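Local coordinates for protein R-imine reductase (Streptomyces kanamyceticus, PDB 3ZGY) that catalyses the R-selective reduction of an imine substrate, using NADPH as the hydride-donating coenzyme, at residues D[135-140]-D[147-152]; D[129-134]-D[178-183]; D[20-25]-D[43-48]. All blocks are in the same frame, centred on the assembly; numbering follows the deposited sequence.

Contact 1. Residues D[135-140]-D[147-152]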
loop_
_atom_site.group_PDB
_atom_site.type_symbol
_atom_site.label_atom_id
_atom_site.label_comp_id
_atom_site.label_asym_id
_atom_site.label_seq_id
_atom_site.Cartn_x
_atom_site.Cartn_y
_atom_site.Cartn_z
ATOM N N ALA D 135 -1.444 9.085 18.652
ATOM C CA ALA D 135 -1.358 7.715 18.110
ATOM C C ALA D 135 0.094 7.384 17.740
ATOM O O ALA D 135 0.851 8.254 17.279
ATOM C CB ALA D 135 -2.209 7.628 16.866
ATOM N N ILE D 136 0.481 6.155 17.990
ATOM C CA ILE D 136 1.843 5.700 17.707
ATOM C C ILE D 136 1.863 4.804 16.517
ATOM O O ILE D 136 1.245 3.784 16.543
ATOM C CB ILE D 136 2.394 4.890 18.873
ATOM C CG1 ILE D 136 2.254 5.836 20.103
ATOM C CG2 ILE D 136 3.811 4.466 18.562
ATOM C CD1 ILE D 136 2.844 5.469 21.452
ATOM N N LEU D 137 2.601 5.170 15.496
ATOM C CA LEU D 137 2.681 4.356 14.280
ATOM C C LEU D 137 4.041 3.697 14.146
ATOM O O LEU D 137 4.721 3.866 13.163
ATOM C CB LEU D 137 2.424 5.248 13.072
ATOM C CG LEU D 137 0.951 5.582 12.838
ATOM C CD1 LEU D 137 0.280 6.115 14.089
ATOM C CD2 LEU D 137 0.857 6.601 11.719
ATOM N N ALA D 138 4.437 2.967 15.159
ATOM C CA ALA D 138 5.737 2.382 15.172
ATOM C C ALA D 138 5.713 1.431 16.306
ATOM O O ALA D 138 4.792 1.438 17.099
ATOM C CB ALA D 138 6.816 3.427 15.402
ATOM N N GLY D 139 6.708 0.571 16.376
ATOM C CA GLY D 139 6.728 -0.419 17.448
ATOM C C GLY D 139 7.453 0.200 18.616
ATOM O O GLY D 139 8.099 1.248 18.456
ATOM N N PRO D 140 7.418 -0.472 19.767
ATOM C CA PRO D 140 8.117 0.014 20.937
ATOM C C PRO D 140 9.593 0.215 20.708
ATOM O O PRO D 140 10.160 1.207 21.166
ATOM C CB PRO D 140 7.876 -1.063 21.977
ATOM C CG PRO D 140 6.613 -1.704 21.533
ATOM C CD PRO D 140 6.630 -1.657 20.040
ATOM N N ASP D 147 13.180 6.539 13.804
ATOM C CA ASP D 147 12.117 5.681 13.251
ATOM C C ASP D 147 10.752 5.867 13.868
ATOM O O ASP D 147 9.747 5.551 13.239
ATOM C CB ASP D 147 12.475 4.204 13.443
ATOM C CG ASP D 147 13.539 3.741 12.491
ATOM O OD1 ASP D 147 13.622 4.297 11.370
ATOM O OD2 ASP D 147 14.278 2.811 12.878
ATOM N N ALA D 148 10.714 6.298 15.124
ATOM C CA ALA D 148 9.445 6.564 15.787
ATOM C C ALA D 148 8.613 7.543 14.975
ATOM O O ALA D 148 9.133 8.525 14.420
ATOM C CB ALA D 148 9.659 7.147 17.164
ATOM N N VAL D 149 7.324 7.247 14.923
ATOM C CA VAL D 149 6.319 8.171 14.462
ATOM C C VAL D 149 5.249 8.266 15.533
ATOM O O VAL D 149 4.668 7.259 15.933
ATOM C CB VAL D 149 5.657 7.695 13.162
ATOM C CG1 VAL D 149 4.635 8.718 12.707
ATOM C CG2 VAL D 149 6.695 7.486 12.090
ATOM N N VAL D 150 5.011 9.479 16.010
ATOM C CA VAL D 150 4.041 9.703 17.076
ATOM C C VAL D 150 3.283 10.899 16.699
ATOM O O VAL D 150 3.863 11.960 16.538
ATOM C CB VAL D 150 4.736 9.961 18.394
ATOM C CG1 VAL D 150 3.692 10.182 19.443
ATOM C CG2 VAL D 150 5.607 8.781 18.755
ATOM N N LEU D 151 1.994 10.724 16.466
ATOM C CA LEU D 151 1.124 11.825 16.009
ATOM C C LEU D 151 0.395 12.437 17.184
ATOM O O LEU D 151 0.062 11.740 18.147
ATOM C CB LEU D 151 0.135 11.309 15.012
ATOM C CG LEU D 151 0.768 10.521 13.858
ATOM C CD1 LEU D 151 -0.326 9.956 12.980
ATOM C CD2 LEU D 151 1.706 11.371 13.031
ATOM N N LEU D 152 0.229 13.744 17.152
ATOM C CA LEU D 152 -0.396 14.444 18.272
ATOM C C LEU D 152 -1.375 15.451 17.709
ATOM O O LEU D 152 -1.088 16.072 16.702
ATOM C CB LEU D 152 0.670 15.169 19.079
ATOM C CG LEU D 152 1.708 14.310 19.783
ATOM C CD1 LEU D 152 2.763 15.176 20.396
ATOM C CD2 LEU D 152 1.113 13.471 20.880
#
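The carbonyl oxygen Ala135 O takes the shortest bond of this contact, from Leu151 N at 2.8 Å, with 166° at the hydrogen. A weaker CA-H contact reaches the same oxygen from Val150 CA at 3.5 Å. The return bond runs from Ala135 N to Leu151 O at 3.1 Å, closing the hydrogen-bonded antiparallel pair Ala135–Leu151. The next pair, Ile136–Val150, is non-hydrogen-bonded, its CA atoms 4.6 Å apart. Beyond it Leu137 N donates to Val149 O at 3.0 Å, so the pairing carries on past the strand residues 135-136 toward the connecting loop.

Leucines join on the face of Ala135. With CG of Leu137 swung opposite its carbonyl carbon (chi1 -78°), the branch lies back along the strand toward Leu151, and its methyl CD2 meets Leu151 CD1 at 3.8 Å, the two side chains crossing at about a right angle. Leu137 CB also lies 4.1 Å from Val149 CB. Helix 182-209 packs on this face through Ala183, Tyr186 and Asp187, and Phe221 of the second subunit touches both leucines. On the other face Ile136 touches Met30, which binds NADP(+). All three hydrogen bonds between the segments are thus main-chain to main-chain, leaving one apolar face for the interdomain helix and the partner subunit and the other, through Ile136, for the coenzyme-binding side of the fold.

Contact 2. Residues D[129-134]-D[178-183]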
loop_
_atom_site.group_PDB
_atom_site.type_symbol
_atom_site.label_atom_id
_atom_site.label_comp_id
_atom_site.label_asym_id
_atom_site.label_seq_id
_atom_site.Cartn_x
_atom_site.Cartn_y
_atom_site.Cartn_z
ATOM N N ALA D 129 -8.112 20.277 32.461
ATOM C CA ALA D 129 -6.841 19.873 31.960
ATOM C C ALA D 129 -6.739 20.232 30.501
ATOM O O ALA D 129 -7.727 20.340 29.813
ATOM C CB ALA D 129 -6.662 18.398 32.146
ATOM N N ASP D 130 -5.516 20.479 30.063
ATOM C CA ASP D 130 -5.203 20.488 28.676
ATOM C C ASP D 130 -5.073 19.024 28.202
ATOM O O ASP D 130 -4.654 18.148 28.956
ATOM C CB ASP D 130 -3.900 21.201 28.514
ATOM C CG ASP D 130 -4.044 22.667 28.673
ATOM O OD1 ASP D 130 -4.563 23.334 27.712
ATOM O OD2 ASP D 130 -3.588 23.169 29.721
ATOM N N TYR D 131 -5.385 18.777 26.951
ATOM C CA TYR D 131 -5.481 17.426 26.456
ATOM C C TYR D 131 -4.949 17.365 25.048
ATOM O O TYR D 131 -5.403 18.099 24.176
ATOM C CB TYR D 131 -6.944 16.944 26.457
ATOM C CG TYR D 131 -7.124 15.533 25.982
ATOM C CD1 TYR D 131 -6.738 14.452 26.803
ATOM C CD2 TYR D 131 -7.686 15.245 24.749
ATOM C CE1 TYR D 131 -6.932 13.154 26.413
ATOM C CE2 TYR D 131 -7.859 13.937 24.354
ATOM C CZ TYR D 131 -7.446 12.898 25.170
ATOM O OH TYR D 131 -7.578 11.575 24.765
ATOM N N LEU D 132 -3.985 16.481 24.842
ATOM C CA LEU D 132 -3.602 16.049 23.499
ATOM C C LEU D 132 -3.936 14.604 23.281
ATOM O O LEU D 132 -3.748 13.747 24.160
ATOM C CB LEU D 132 -2.117 16.146 23.294
ATOM C CG LEU D 132 -1.534 17.523 23.277
ATOM C CD1 LEU D 132 -0.040 17.364 23.149
ATOM C CD2 LEU D 132 -2.074 18.342 22.136
ATOM N N ASP D 133 -4.454 14.318 22.102
ATOM C CA ASP D 133 -4.761 12.971 21.762
ATOM C C ASP D 133 -3.810 12.581 20.721
ATOM O O ASP D 133 -3.594 13.314 19.740
ATOM C CB ASP D 133 -6.170 12.824 21.283
ATOM C CG ASP D 133 -6.602 11.387 21.295
ATOM O OD1 ASP D 133 -6.239 10.672 20.294
ATOM O OD2 ASP D 133 -7.310 10.995 22.271
ATOM N N GLY D 134 -3.188 11.433 20.926
ATOM C CA GLY D 134 -2.260 10.914 19.897
ATOM C C GLY D 134 -2.362 9.463 19.516
ATOM O O GLY D 134 -3.229 8.705 20.003
ATOM N N ALA D 178 -5.282 21.244 15.495
ATOM C CA ALA D 178 -6.103 21.541 16.681
ATOM C C ALA D 178 -7.131 20.499 17.058
ATOM O O ALA D 178 -7.310 20.202 18.226
ATOM C CB ALA D 178 -6.791 22.863 16.501
ATOM N N ASP D 179 -7.809 19.944 16.059
ATOM C CA ASP D 179 -8.877 18.991 16.273
ATOM C C ASP D 179 -8.289 17.718 16.896
ATOM O O ASP D 179 -7.415 17.067 16.288
ATOM C CB ASP D 179 -9.522 18.692 14.917
ATOM C CG ASP D 179 -10.687 17.691 14.990
ATOM O OD1 ASP D 179 -11.010 17.029 16.016
ATOM O OD2 ASP D 179 -11.292 17.557 13.947
ATOM N N HIS D 180 -8.810 17.341 18.061
ATOM C CA HIS D 180 -8.314 16.188 18.737
ATOM C C HIS D 180 -8.531 14.903 17.971
ATOM O O HIS D 180 -7.989 13.858 18.318
ATOM C CB HIS D 180 -8.978 16.061 20.064
ATOM C CG HIS D 180 -8.599 17.131 21.031
ATOM N ND1 HIS D 180 -9.312 18.299 21.161
ATOM C CD2 HIS D 180 -7.636 17.172 21.978
ATOM C CE1 HIS D 180 -8.786 19.020 22.129
ATOM N NE2 HIS D 180 -7.766 18.362 22.636
ATOM N N GLY D 181 -9.390 14.920 16.986
ATOM C CA GLY D 181 -9.648 13.678 16.273
ATOM C C GLY D 181 -8.619 13.305 15.234
ATOM O O GLY D 181 -8.638 12.180 14.736
ATOM N N LEU D 182 -7.729 14.225 14.896
ATOM C CA LEU D 182 -6.861 14.016 13.755
ATOM C C LEU D 182 -5.918 12.836 13.890
ATOM O O LEU D 182 -5.699 12.073 12.932
ATOM C CB LEU D 182 -6.045 15.262 13.450
ATOM C CG LEU D 182 -6.845 16.477 12.938
ATOM C CD1 LEU D 182 -5.887 17.663 12.847
ATOM C CD2 LEU D 182 -7.454 16.212 11.577
ATOM N N ALA D 183 -5.297 12.680 15.043
ATOM C CA ALA D 183 -4.333 11.600 15.157
ATOM C C ALA D 183 -5.008 10.233 14.866
ATOM O O ALA D 183 -4.430 9.432 14.176
ATOM C CB ALA D 183 -3.684 11.612 16.498
#
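His180 donates from NE2 to the carbonyl oxygen Tyr131 O at 2.8 Å. This acceptor lies in the imidazole plane, but the bond is bent, 135° at the hydrogen, and NE2 sits above the carbonyl plane. His180 CD2 comes up to the edge of the Tyr131 ring, 3.4 Å from Tyr131 CD2, and the two ring planes are inclined by 34°. Farther along, His180 O faces Asp133 CB at 3.6 Å, while the methyl Ala183 CB rests 3.8 Å from Gly134 CA.

These residues tie the 130-136 strand of the Rossmann-type domain to the start of helix 182-209, the long helix leading into the C-terminal domain. A type I turn from Asp179 to Leu182 leads into that helix, and Asp179 OD1 accepts from Gly181 N at 2.8 Å, a capping bond within this turn.

In the next shell, Tyr131 CG is anti to the backbone N (chi1 -179°), and its hydroxyl donates to Asp133 OD2 at 2.6 Å, on the anti side of the carboxylate. Tyr86 OH also bonds to Asp133 OD2, and Asn108 ND2 to Tyr131 OH. Ser153 OG bridges Asp133 O and Ala183 N, and Arg118 pairs with Asp179 OD2 in a salt bridge.

Contact 3. Residues D[20-25]-D[43-48]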
loop_
_atom_site.group_PDB
_atom_site.type_symbol
_atom_site.label_atom_id
_atom_site.label_comp_id
_atom_site.label_asym_id
_atom_site.label_seq_id
_atom_site.Cartn_x
_atom_site.Cartn_y
_atom_site.Cartn_z
ATOM N N THR D 20 11.937 18.906 33.616
ATOM C CA THR D 20 10.507 18.636 33.412
ATOM C C THR D 20 10.049 17.243 33.788
ATOM O O THR D 20 10.226 16.305 33.024
ATOM C CB THR D 20 10.140 18.810 31.951
ATOM O OG1 THR D 20 10.814 19.952 31.448
ATOM C CG2 THR D 20 8.600 18.960 31.822
ATOM N N PRO D 21 9.419 17.108 34.927
ATOM C CA PRO D 21 8.876 15.818 35.304
ATOM C C PRO D 21 7.708 15.362 34.440
ATOM O O PRO D 21 6.919 16.200 34.004
ATOM C CB PRO D 21 8.407 16.015 36.746
ATOM C CG PRO D 21 8.507 17.463 37.044
ATOM C CD PRO D 21 8.995 18.183 35.820
ATOM N N VAL D 22 7.659 14.046 34.169
ATOM C CA VAL D 22 6.622 13.425 33.367
ATOM C C VAL D 22 6.192 12.064 33.933
ATOM O O VAL D 22 7.025 11.305 34.361
ATOM C CB VAL D 22 6.988 13.286 31.873
ATOM C CG1 VAL D 22 7.986 14.308 31.450
ATOM C CG2 VAL D 22 7.521 11.964 31.549
ATOM N N THR D 23 4.881 11.802 33.925
ATOM C CA THR D 23 4.306 10.559 34.376
ATOM C C THR D 23 3.910 9.718 33.177
ATOM O O THR D 23 3.531 10.262 32.113
ATOM C CB THR D 23 3.120 10.827 35.284
ATOM O OG1 THR D 23 3.619 11.340 36.542
ATOM C CG2 THR D 23 2.316 9.595 35.537
ATOM N N VAL D 24 4.074 8.396 33.304
ATOM C CA VAL D 24 3.656 7.483 32.253
ATOM C C VAL D 24 2.744 6.486 32.890
ATOM O O VAL D 24 3.132 5.802 33.834
ATOM C CB VAL D 24 4.829 6.780 31.564
ATOM C CG1 VAL D 24 4.316 5.699 30.641
ATOM C CG2 VAL D 24 5.638 7.767 30.748
ATOM N N ILE D 25 1.537 6.371 32.348
ATOM C CA ILE D 25 0.544 5.467 32.893
ATOM C C ILE D 25 0.224 4.387 31.904
ATOM O O ILE D 25 -0.166 4.653 30.753
ATOM C CB ILE D 25 -0.714 6.213 33.294
ATOM C CG1 ILE D 25 -0.415 6.960 34.593
ATOM C CG2 ILE D 25 -1.864 5.253 33.525
ATOM C CD1 ILE D 25 -1.372 8.084 34.868
ATOM N N HIS D 43 14.489 13.022 31.942
ATOM C CA HIS D 43 13.294 13.543 32.657
ATOM C C HIS D 43 13.089 12.781 33.964
ATOM O O HIS D 43 13.274 11.561 34.018
ATOM C CB HIS D 43 12.052 13.361 31.826
ATOM C CG HIS D 43 11.948 14.284 30.674
ATOM N ND1 HIS D 43 11.517 15.574 30.830
ATOM C CD2 HIS D 43 12.221 14.119 29.355
ATOM C CE1 HIS D 43 11.550 16.175 29.655
ATOM N NE2 HIS D 43 11.988 15.318 28.744
ATOM N N PRO D 44 12.780 13.497 35.029
ATOM C CA PRO D 44 12.389 12.796 36.243
ATOM C C PRO D 44 11.032 12.147 35.968
ATOM O O PRO D 44 10.007 12.823 36.009
ATOM C CB PRO D 44 12.313 13.904 37.339
ATOM C CG PRO D 44 12.395 15.187 36.612
ATOM C CD PRO D 44 12.899 14.948 35.204
ATOM N N THR D 45 11.043 10.832 35.814
ATOM C CA THR D 45 9.919 10.100 35.322
ATOM C C THR D 45 9.250 9.236 36.375
ATOM O O THR D 45 9.909 8.399 36.979
ATOM C CB THR D 45 10.389 9.217 34.219
ATOM O OG1 THR D 45 11.062 10.005 33.231
ATOM C CG2 THR D 45 9.247 8.466 33.604
ATOM N N THR D 46 7.951 9.473 36.639
ATOM C CA THR D 46 7.136 8.618 37.508
ATOM C C THR D 46 6.289 7.688 36.681
ATOM O O THR D 46 5.861 8.021 35.586
ATOM C CB THR D 46 6.207 9.448 38.349
ATOM O OG1 THR D 46 6.941 10.522 38.948
ATOM C CG2 THR D 46 5.571 8.643 39.430
ATOM N N VAL D 47 5.974 6.529 37.227
ATOM C CA VAL D 47 5.392 5.447 36.451
ATOM C C VAL D 47 4.298 4.692 37.254
ATOM O O VAL D 47 4.356 4.640 38.488
ATOM C CB VAL D 47 6.569 4.567 36.005
ATOM C CG1 VAL D 47 6.215 3.103 35.929
ATOM C CG2 VAL D 47 7.090 5.047 34.662
ATOM N N TRP D 48 3.316 4.099 36.565
ATOM C CA TRP D 48 2.243 3.302 37.202
ATOM C C TRP D 48 1.673 2.225 36.259
ATOM O O TRP D 48 1.536 2.434 35.053
ATOM C CB TRP D 48 1.087 4.177 37.679
ATOM C CG TRP D 48 0.045 3.402 38.395
ATOM C CD1 TRP D 48 -0.059 3.232 39.715
ATOM C CD2 TRP D 48 -1.039 2.657 37.805
ATOM N NE1 TRP D 48 -1.123 2.404 40.013
ATOM C CE2 TRP D 48 -1.730 2.024 38.858
ATOM C CE3 TRP D 48 -1.464 2.424 36.482
ATOM C CZ2 TRP D 48 -2.835 1.206 38.656
ATOM C CZ3 TRP D 48 -2.580 1.574 36.274
ATOM C CH2 TRP D 48 -3.232 0.980 37.353
HETATM O O HOH W 1 7.668 12.675 37.357
#
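His43 and Trp48 are the flat groups at the two ends of this contact. At the imidazole edge, ND1 of His43 donates to Thr20 O at 2.6 Å; the oxygen lies near the ring plane and is met on a lone pair in its carbonyl plane. The methyl Val22 CG1 approaches the same ring obliquely, 3.8 Å from His43 ND1. At the far end Ile25 CG2 comes within 4.1 Å of Trp48 CE3. Ile25 chi1 of -75° turns CG2, not CG1, toward Trp48. Val69 and Ala72 of helix 69-75 also touch the indole.

Between these rings runs a parallel ladder, the pairing of strands 22-25 and 45-48 in the first beta-alpha-beta unit of the Rossmann-type domain. The two strand axes are inclined by 19°. Val22 N bonds to Pro44 O, Thr46 N to Val22 O, Val24 N to Thr46 O at 2.9 Å, and Trp48 N to Val24 O. One water bonds Pro44 O at 2.7 Å and Thr46 OG1 at 2.8 Å, and weakly Val22 O. Beside it Thr23 OG1 packs against Thr46 CB, while bonding to Ser76 OG and Ala72 O. Phe38 of the connecting helix 29-40 covers the face of Val22, Val24 and Thr45.

Each of the three contacts uses a strand of a single mixed sheet. Contacts 1 and 2 share strand 130-136, with centres about 15 Å apart, and touch through Ala135 CB and Ala183 O at 3.9 Å; both also meet the second subunit. Contact 3 lies farther across, about 19 Å from contact 1 and about 20 Å from contact 2 between centres. No coenzyme is bound to this chain, but known NADP(+)-binding residues place the site: the side chain of Val47 is about 3 Å from that of Leu27, and that of Ile136 about 4 Å from that of Met30. Contact 2, holding the start of helix 182-209, is farther off, Gly134 lying about 8 Å from the Ser111 side chain.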